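Long-range contact in ureidoglycolate hydrolase (Arabidopsis thaliana, PDB 4PXE), which hydrolyses (S)-ureidoglycolate to glyoxylate, ammonium and carbon dioxide with manganese as cofactor, a step in plant purine breakdown: residues 82-94 / 198-210. Numbering follows the deposited sequence.
Sequences PNLPAVATGSHID and KGSYFAFLELHIE. With MN (manganese (II) ion), chain C.
Ala88 and Phe204 sit side by side where strands 86-91 and 203-209 run parallel, their axes 27° apart, with Ala88 N bonded to Ala203 O (2.9 Å) and Ala88 O receiving Leu205 N. The CB of Ala88 stands over the middle of the Tyr201 ring, 3.5 Å from its centroid, a CH-pi contact. That ring's OH reaches Glu130. On the same face of the pair, Phe204 CG lies anti to the backbone N (chi1 174°), which lays CE1 and CZ along the backbone of Gly90; at the backbone angles of Gly90 a CB would run into the preceding carbonyl O, so only glycine fits easily. On the other face, Thr89 OG1 donates to Leu205 O at 2.7 Å from above the carbonyl plane, not along a lone pair, while Val87, Thr89 and Leu205 pack against helix 410-429. Both strands belong to the mixed sheet of the M20 peptidase catalytic domain, in its parallel part, strand 86-91 lying between strands 129-133 and 201-209, with metal ligands at the C-terminal ends of the strands. There the backbones diverge, and side chains and a water take over the bridging. Ser91 OG donates to Glu206 OE2 (2.7 Å) on the anti side of the carboxylate, and a water links the same hydroxyl to Leu207 O. Glu206 OE1 is held by Ser380, so both oxygens are gripped and the carboxylate's rotation is fixed. Its CG lies 3.2 Å from Gly90 O, a buried carbonyl with no hydrogen-bond partner; an alanine here would probably leave the hydroxyls of Ser91 and Ser380 without their shared partner and open a gap beside Gly90 O. Just beyond, His92 and His208 each bind the catalytic manganese through NE2 at 2.3 Å, joined by Asp103 and three waters. On the side of its ring turned from the metal, His208 ND1 gives a nearly straight bond (170°) to a lone pair of Ile209 O, close to the ring plane, which fixes the turn of the imidazole.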
ATOM      1  N   PRO A  82      50.693  11.637  -3.557  1.00 25.73           N
ATOM      2  CA  PRO A  82      49.375  11.672  -2.909  1.00 24.94           C
ATOM      3  C   PRO A  82      48.668  13.026  -2.964  1.00 29.98           C
ATOM      4  O   PRO A  82      47.470  13.088  -2.692  1.00 26.42           O
ATOM      5  CB  PRO A  82      49.686  11.285  -1.461  1.00 27.97           C
ATOM      6  CG  PRO A  82      51.117  11.692  -1.264  1.00 28.60           C
ATOM      7  CD  PRO A  82      51.784  11.451  -2.582  1.00 27.35           C
ATOM      8  N   ASN A  83      49.387  14.091  -3.309  1.00 29.28           N
ATOM      9  CA  ASN A  83      48.760  15.408  -3.411  1.00 30.44           C
ATOM     10  C   ASN A  83      48.015  15.623  -4.729  1.00 28.00           C
ATOM     11  O   ASN A  83      47.224  16.559  -4.854  1.00 28.34           O
ATOM     12  CB  ASN A  83      49.790  16.523  -3.187  1.00 36.76           C
ATOM     13  CG  ASN A  83      50.367  16.513  -1.778  1.00 41.44           C
ATOM     14  OD1 ASN A  83      49.702  16.109  -0.822  1.00 40.98           O
ATOM     15  ND2 ASN A  83      51.616  16.957  -1.646  1.00 44.89           N
ATOM     16  N   LEU A  84      48.259  14.760  -5.713  1.00 26.39           N
ATOM     17  CA  LEU A  84      47.539  14.854  -6.977  1.00 26.26           C
ATOM     18  C   LEU A  84      46.101  14.406  -6.778  1.00 24.29           C
ATOM     19  O   LEU A  84      45.835  13.545  -5.941  1.00 25.03           O
ATOM     20  CB  LEU A  84      48.194  13.975  -8.040  1.00 24.29           C
ATOM     21  CG  LEU A  84      49.602  14.368  -8.494  1.00 26.08           C
ATOM     22  CD1 LEU A  84      50.118  13.342  -9.482  1.00 27.36           C
ATOM     23  CD2 LEU A  84      49.586  15.754  -9.117  1.00 29.94           C
ATOM     24  N   PRO A  85      45.168  15.001  -7.535  1.00 25.93           N
ATOM     25  CA  PRO A  85      43.797  14.480  -7.548  1.00 26.24           C
ATOM     26  C   PRO A  85      43.810  12.978  -7.846  1.00 22.66           C
ATOM     27  O   PRO A  85      44.481  12.538  -8.784  1.00 22.68           O
ATOM     28  CB  PRO A  85      43.145  15.257  -8.692  1.00 24.69           C
ATOM     29  CG  PRO A  85      43.894  16.575  -8.707  1.00 29.01           C
ATOM     30  CD  PRO A  85      45.311  16.221  -8.354  1.00 27.93           C
ATOM     31  N   ALA A  86      43.085  12.210  -7.036  1.00 22.27           N
ATOM     32  CA  ALA A  86      43.109  10.750  -7.117  1.00 22.71           C
ATOM     33  C   ALA A  86      42.229  10.227  -8.243  1.00 20.83           C
ATOM     34  O   ALA A  86      41.403  10.950  -8.788  1.00 19.68           O
ATOM     35  CB  ALA A  86      42.664  10.147  -5.797  1.00 21.65           C
ATOM     36  N   VAL A  87      42.437   8.964  -8.602  1.00 19.38           N
ATOM     37  CA  VAL A  87      41.514   8.267  -9.497  1.00 18.05           C
ATOM     38  C   VAL A  87      40.502   7.542  -8.630  1.00 17.47           C
ATOM     39  O   VAL A  87      40.877   6.732  -7.782  1.00 18.80           O
ATOM     40  CB  VAL A  87      42.242   7.245 -10.386  1.00 18.30           C
ATOM     41  CG1 VAL A  87      41.297   6.686 -11.445  1.00 20.53           C
ATOM     42  CG2 VAL A  87      43.468   7.888 -11.035  1.00 21.82           C
ATOM     43  N   ALA A  88      39.220   7.850  -8.837  1.00 16.04           N
ATOM     44  CA  ALA A  88      38.154   7.307  -8.001  1.00 15.57           C
ATOM     45  C   ALA A  88      37.322   6.269  -8.742  1.00 16.03           C
ATOM     46  O   ALA A  88      37.184   6.321  -9.962  1.00 15.76           O
ATOM     47  CB  ALA A  88      37.251   8.434  -7.482  1.00 16.47           C
ATOM     48  N   THR A  89      36.767   5.329  -7.987  1.00 15.42           N
ATOM     49  CA  THR A  89      35.841   4.360  -8.557  1.00 15.17           C
ATOM     50  C   THR A  89      34.875   3.928  -7.478  1.00 15.25           C
ATOM     51  O   THR A  89      35.223   3.913  -6.303  1.00 17.34           O
ATOM     52  CB  THR A  89      36.570   3.119  -9.130  1.00 15.06           C
ATOM     53  OG1 THR A  89      35.624   2.258  -9.793  1.00 15.33           O
ATOM     54  CG2 THR A  89      37.277   2.333  -8.020  1.00 16.07           C
ATOM     55  N   GLY A  90      33.655   3.563  -7.858  1.00 14.80           N
ATOM     56  CA  GLY A  90      32.738   3.059  -6.860  1.00 17.38           C
ATOM     57  C   GLY A  90      31.313   2.945  -7.340  1.00 13.39           C
ATOM     58  O   GLY A  90      31.016   3.205  -8.502  1.00 13.81           O
ATOM     59  N   SER A  91      30.438   2.554  -6.424  1.00 12.49           N
ATOM     60  CA  SER A  91      29.035   2.305  -6.737  1.00 11.93           C
ATOM     61  C   SER A  91      28.252   2.227  -5.427  1.00 12.97           C
ATOM     62  O   SER A  91      28.725   2.693  -4.382  1.00 14.07           O
ATOM     63  CB  SER A  91      28.898   1.007  -7.555  1.00 13.24           C
ATOM     64  OG  SER A  91      27.663   0.941  -8.258  1.00 12.23           O
ATOM     65  N   HIS A  92      27.063   1.635  -5.482  1.00 12.00           N
ATOM     66  CA  HIS A  92      26.172   1.600  -4.317  1.00 12.90           C
ATOM     67  C   HIS A  92      25.897   0.160  -3.891  1.00 13.12           C
ATOM     68  O   HIS A  92      26.112  -0.783  -4.666  1.00 13.68           O
ATOM     69  CB  HIS A  92      24.841   2.268  -4.669  1.00 13.29           C
ATOM     70  CG  HIS A  92      24.095   1.560  -5.754  1.00 12.16           C
ATOM     71  ND1 HIS A  92      23.037   0.710  -5.500  1.00 11.61           N
ATOM     72  CD2 HIS A  92      24.279   1.546  -7.094  1.00 12.15           C
ATOM     73  CE1 HIS A  92      22.603   0.205  -6.640  1.00 12.90           C
ATOM     74  NE2 HIS A  92      23.334   0.700  -7.621  1.00 13.40           N
ATOM     75  N   ILE A  93      25.417  -0.028  -2.667  1.00 12.77           N
ATOM     76  CA  ILE A  93      24.973  -1.356  -2.250  1.00 13.25           C
ATOM     77  C   ILE A  93      23.520  -1.392  -1.791  1.00 14.15           C
ATOM     78  O   ILE A  93      23.018  -2.457  -1.426  1.00 14.15           O
ATOM     79  CB  ILE A  93      25.875  -1.966  -1.153  1.00 14.24           C
ATOM     80  CG1 ILE A  93      25.827  -1.115   0.122  1.00 17.67           C
ATOM     81  CG2 ILE A  93      27.305  -2.154  -1.669  1.00 14.84           C
ATOM     82  CD1 ILE A  93      26.796  -1.590   1.201  1.00 22.08           C
ATOM     83  N   ASP A  94      22.833  -0.255  -1.802  1.00 12.97           N
ATOM     84  CA  ASP A  94      21.403  -0.338  -1.506  1.00 12.79           C
ATOM     85  C   ASP A  94      20.661  -1.059  -2.639  1.00 12.74           C
ATOM     86  O   ASP A  94      21.143  -1.106  -3.776  1.00 13.81           O
ATOM     87  CB  ASP A  94      20.767   1.008  -1.075  1.00 13.87           C
ATOM     88  CG  ASP A  94      20.895   2.127  -2.111  1.00 13.89           C
ATOM     89  OD1 ASP A  94      21.832   2.146  -2.937  1.00 14.65           O
ATOM     90  OD2 ASP A  94      20.051   3.050  -2.042  1.00 15.45           O
ATOM     91  N   LYS A 198      35.290  20.866  -7.371  1.00 38.91           N
ATOM     92  CA  LYS A 198      35.399  20.439  -8.756  1.00 34.96           C
ATOM     93  C   LYS A 198      36.861  20.132  -9.087  1.00 37.18           C
ATOM     94  O   LYS A 198      37.757  20.897  -8.731  1.00 39.40           O
ATOM     95  CB  LYS A 198      34.856  21.529  -9.676  1.00 41.57           C
ATOM     96  CG  LYS A 198      34.844  21.159 -11.140  1.00 39.31           C
ATOM     97  CD  LYS A 198      33.915  22.074 -11.914  1.00 44.45           C
ATOM     98  CE  LYS A 198      33.836  21.653 -13.369  1.00 49.83           C
ATOM     99  NZ  LYS A 198      33.428  20.225 -13.489  1.00 48.45           N
ATOM    100  N   GLY A 199      37.098  19.000  -9.743  1.00 28.61           N
ATOM    101  CA  GLY A 199      38.447  18.586 -10.090  1.00 27.86           C
ATOM    102  C   GLY A 199      39.226  17.935  -8.958  1.00 28.95           C
ATOM    103  O   GLY A 199      40.430  17.715  -9.083  1.00 29.10           O
ATOM    104  N   SER A 200      38.557  17.614  -7.854  1.00 29.48           N
ATOM    105  CA  SER A 200      39.252  16.984  -6.731  1.00 29.75           C
ATOM    106  C   SER A 200      39.598  15.525  -7.035  1.00 27.85           C
ATOM    107  O   SER A 200      40.426  14.918  -6.353  1.00 28.95           O
ATOM    108  CB  SER A 200      38.445  17.093  -5.441  1.00 36.00           C
ATOM    109  OG  SER A 200      37.176  16.502  -5.600  1.00 33.40           O
ATOM    110  N   TYR A 201      38.961  14.970  -8.063  1.00 25.28           N
ATOM    111  CA  TYR A 201      39.369  13.675  -8.599  1.00 21.58           C
ATOM    112  C   TYR A 201      39.839  13.843 -10.039  1.00 21.17           C
ATOM    113  O   TYR A 201      39.248  14.606 -10.802  1.00 22.60           O
ATOM    114  CB  TYR A 201      38.202  12.686  -8.573  1.00 19.26           C
ATOM    115  CG  TYR A 201      37.864  12.140  -7.210  1.00 20.09           C
ATOM    116  CD1 TYR A 201      38.841  11.574  -6.406  1.00 19.61           C
ATOM    117  CD2 TYR A 201      36.559  12.180  -6.729  1.00 18.46           C
ATOM    118  CE1 TYR A 201      38.540  11.063  -5.152  1.00 20.18           C
ATOM    119  CE2 TYR A 201      36.239  11.672  -5.470  1.00 18.39           C
ATOM    120  CZ  TYR A 201      37.233  11.114  -4.688  1.00 20.25           C
ATOM    121  OH  TYR A 201      36.917  10.604  -3.443  1.00 22.24           O
ATOM    122  N   PHE A 202      40.897  13.122 -10.409  1.00 19.71           N
ATOM    123  CA  PHE A 202      41.396  13.097 -11.783  1.00 20.21           C
ATOM    124  C   PHE A 202      40.373  12.485 -12.741  1.00 19.36           C
ATOM    125  O   PHE A 202      40.166  12.981 -13.845  1.00 20.74           O
ATOM    126  CB  PHE A 202      42.719  12.314 -11.828  1.00 21.42           C
ATOM    127  CG  PHE A 202      43.401  12.316 -13.172  1.00 23.79           C
ATOM    128  CD1 PHE A 202      43.923  13.489 -13.703  1.00 25.28           C
ATOM    129  CD2 PHE A 202      43.572  11.136 -13.877  1.00 23.75           C
ATOM    130  CE1 PHE A 202      44.572  13.483 -14.928  1.00 26.18           C
ATOM    131  CE2 PHE A 202      44.225  11.124 -15.104  1.00 25.88           C
ATOM    132  CZ  PHE A 202      44.727  12.304 -15.626  1.00 25.26           C
ATOM    133  N   ALA A 203      39.726  11.403 -12.300  1.00 19.72           N
ATOM    134  CA  ALA A 203      38.657  10.767 -13.061  1.00 19.89           C
ATOM    135  C   ALA A 203      37.848   9.935 -12.090  1.00 17.47           C
ATOM    136  O   ALA A 203      38.325   9.619 -10.997  1.00 17.52           O
ATOM    137  CB  ALA A 203      39.224   9.881 -14.158  1.00 20.08           C
ATOM    138  N   PHE A 204      36.622   9.603 -12.494  1.00 17.40           N
ATOM    139  CA  PHE A 204      35.759   8.676 -11.760  1.00 16.16           C
ATOM    140  C   PHE A 204      35.264   7.567 -12.689  1.00 13.99           C
ATOM    141  O   PHE A 204      34.724   7.844 -13.757  1.00 16.55           O
ATOM    142  CB  PHE A 204      34.543   9.390 -11.144  1.00 16.85           C
ATOM    143  CG  PHE A 204      33.573   8.435 -10.515  1.00 14.23           C
ATOM    144  CD1 PHE A 204      33.814   7.934  -9.250  1.00 15.89           C
ATOM    145  CD2 PHE A 204      32.455   7.992 -11.207  1.00 15.96           C
ATOM    146  CE1 PHE A 204      32.952   7.016  -8.674  1.00 13.88           C
ATOM    147  CE2 PHE A 204      31.594   7.078 -10.637  1.00 14.82           C
ATOM    148  CZ  PHE A 204      31.847   6.591  -9.372  1.00 13.74           C
ATOM    149  N   LEU A 205      35.430   6.315 -12.265  1.00 15.85           N
ATOM    150  CA  LEU A 205      34.993   5.157 -13.049  1.00 15.75           C
ATOM    151  C   LEU A 205      33.981   4.343 -12.266  1.00 14.42           C
ATOM    152  O   LEU A 205      34.161   4.134 -11.074  1.00 16.05           O
ATOM    153  CB  LEU A 205      36.183   4.233 -13.321  1.00 18.49           C
ATOM    154  CG  LEU A 205      37.501   4.869 -13.734  1.00 20.01           C
ATOM    155  CD1 LEU A 205      38.541   3.770 -13.906  1.00 20.45           C
ATOM    156  CD2 LEU A 205      37.326   5.655 -15.015  1.00 24.22           C
ATOM    157  N   GLU A 206      32.941   3.851 -12.931  1.00 13.41           N
ATOM    158  CA  GLU A 206      32.004   2.936 -12.279  1.00 13.35           C
ATOM    159  C   GLU A 206      31.837   1.652 -13.079  1.00 11.15           C
ATOM    160  O   GLU A 206      31.481   1.687 -14.256  1.00 12.95           O
ATOM    161  CB  GLU A 206      30.641   3.611 -12.097  1.00 12.18           C
ATOM    162  CG  GLU A 206      29.617   2.749 -11.345  1.00 13.33           C
ATOM    163  CD  GLU A 206      28.388   3.517 -10.879  1.00 14.35           C
ATOM    164  OE1 GLU A 206      28.200   4.698 -11.264  1.00 13.52           O
ATOM    165  OE2 GLU A 206      27.602   2.928 -10.108  1.00 13.79           O
ATOM    166  N   LEU A 207      32.114   0.522 -12.438  1.00 12.93           N
ATOM    167  CA  LEU A 207      31.853  -0.799 -13.013  1.00 11.30           C
ATOM    168  C   LEU A 207      30.415  -1.184 -12.656  1.00 11.41           C
ATOM    169  O   LEU A 207      30.020  -1.036 -11.499  1.00 12.46           O
ATOM    170  CB  LEU A 207      32.840  -1.801 -12.413  1.00 12.12           C
ATOM    171  CG  LEU A 207      32.581  -3.289 -12.686  1.00 12.26           C
ATOM    172  CD1 LEU A 207      32.660  -3.622 -14.177  1.00 13.96           C
ATOM    173  CD2 LEU A 207      33.545  -4.138 -11.881  1.00 13.15           C
ATOM    174  N   HIS A 208      29.628  -1.657 -13.621  1.00 10.56           N
ATOM    175  CA  HIS A 208      28.210  -1.935 -13.361  1.00 10.78           C
ATOM    176  C   HIS A 208      27.681  -2.975 -14.340  1.00 11.78           C
ATOM    177  O   HIS A 208      28.112  -3.029 -15.500  1.00 11.13           O
ATOM    178  CB  HIS A 208      27.376  -0.633 -13.461  1.00 11.39           C
ATOM    179  CG  HIS A 208      26.086  -0.666 -12.685  1.00 10.86           C
ATOM    180  ND1 HIS A 208      24.989  -1.405 -13.077  1.00 10.62           N
ATOM    181  CD2 HIS A 208      25.726  -0.049 -11.532  1.00 11.22           C
ATOM    182  CE1 HIS A 208      24.011  -1.247 -12.201  1.00 10.95           C
ATOM    183  NE2 HIS A 208      24.434  -0.429 -11.253  1.00 11.24           N
ATOM    184  N   ILE A 209      26.750  -3.814 -13.891  1.00 10.44           N
ATOM    185  CA  ILE A 209      26.062  -4.681 -14.846  1.00 10.65           C
ATOM    186  C   ILE A 209      25.311  -3.832 -15.872  1.00 10.30           C
ATOM    187  O   ILE A 209      24.822  -2.739 -15.559  1.00 11.26           O
ATOM    188  CB  ILE A 209      25.123  -5.688 -14.161  1.00 10.93           C
ATOM    189  CG1 ILE A 209      24.003  -4.970 -13.390  1.00 10.39           C
ATOM    190  CG2 ILE A 209      25.915  -6.598 -13.234  1.00 12.10           C
ATOM    191  CD1 ILE A 209      22.852  -5.905 -12.945  1.00 12.03           C
ATOM    192  N   GLU A 210      25.218  -4.329 -17.099  1.00 10.33           N
ATOM    193  CA  GLU A 210      24.590  -3.551 -18.161  1.00 10.86           C
ATOM    194  C   GLU A 210      23.135  -3.168 -17.868  1.00 11.59           C
ATOM    195  O   GLU A 210      22.697  -2.076 -18.239  1.00 12.13           O
ATOM    196  CB  GLU A 210      24.624  -4.332 -19.480  1.00 11.61           C
ATOM    197  CG  GLU A 210      23.981  -3.568 -20.637  1.00 13.26           C
ATOM    198  CD  GLU A 210      23.732  -4.418 -21.860  1.00 13.72           C
ATOM    199  OE1 GLU A 210      24.496  -5.383 -22.071  1.00 14.18           O
ATOM    200  OE2 GLU A 210      22.778  -4.117 -22.618  1.00 13.29           O
TER
HETATM  201 MN    MN C 501      22.847   0.549  -9.864  1.00 11.58          MN
HETATM  202  O   HOH W   1      41.620  13.215  -4.784  1.00 24.93           O
HETATM  203  O   HOH W   2      33.262   0.541  -9.679  1.00 15.54           O
HETATM  204  O   HOH W   3      27.940  -1.584  -9.845  1.00 12.95           O
HETATM  205  O   HOH W   4      23.839   2.502 -10.275  1.00 14.22           O
HETATM  206  O   HOH W   5      20.848   1.293  -9.247  1.00 17.49           O
HETATM  207  O   HOH W   6      21.748   1.228 -11.979  1.00 16.20           O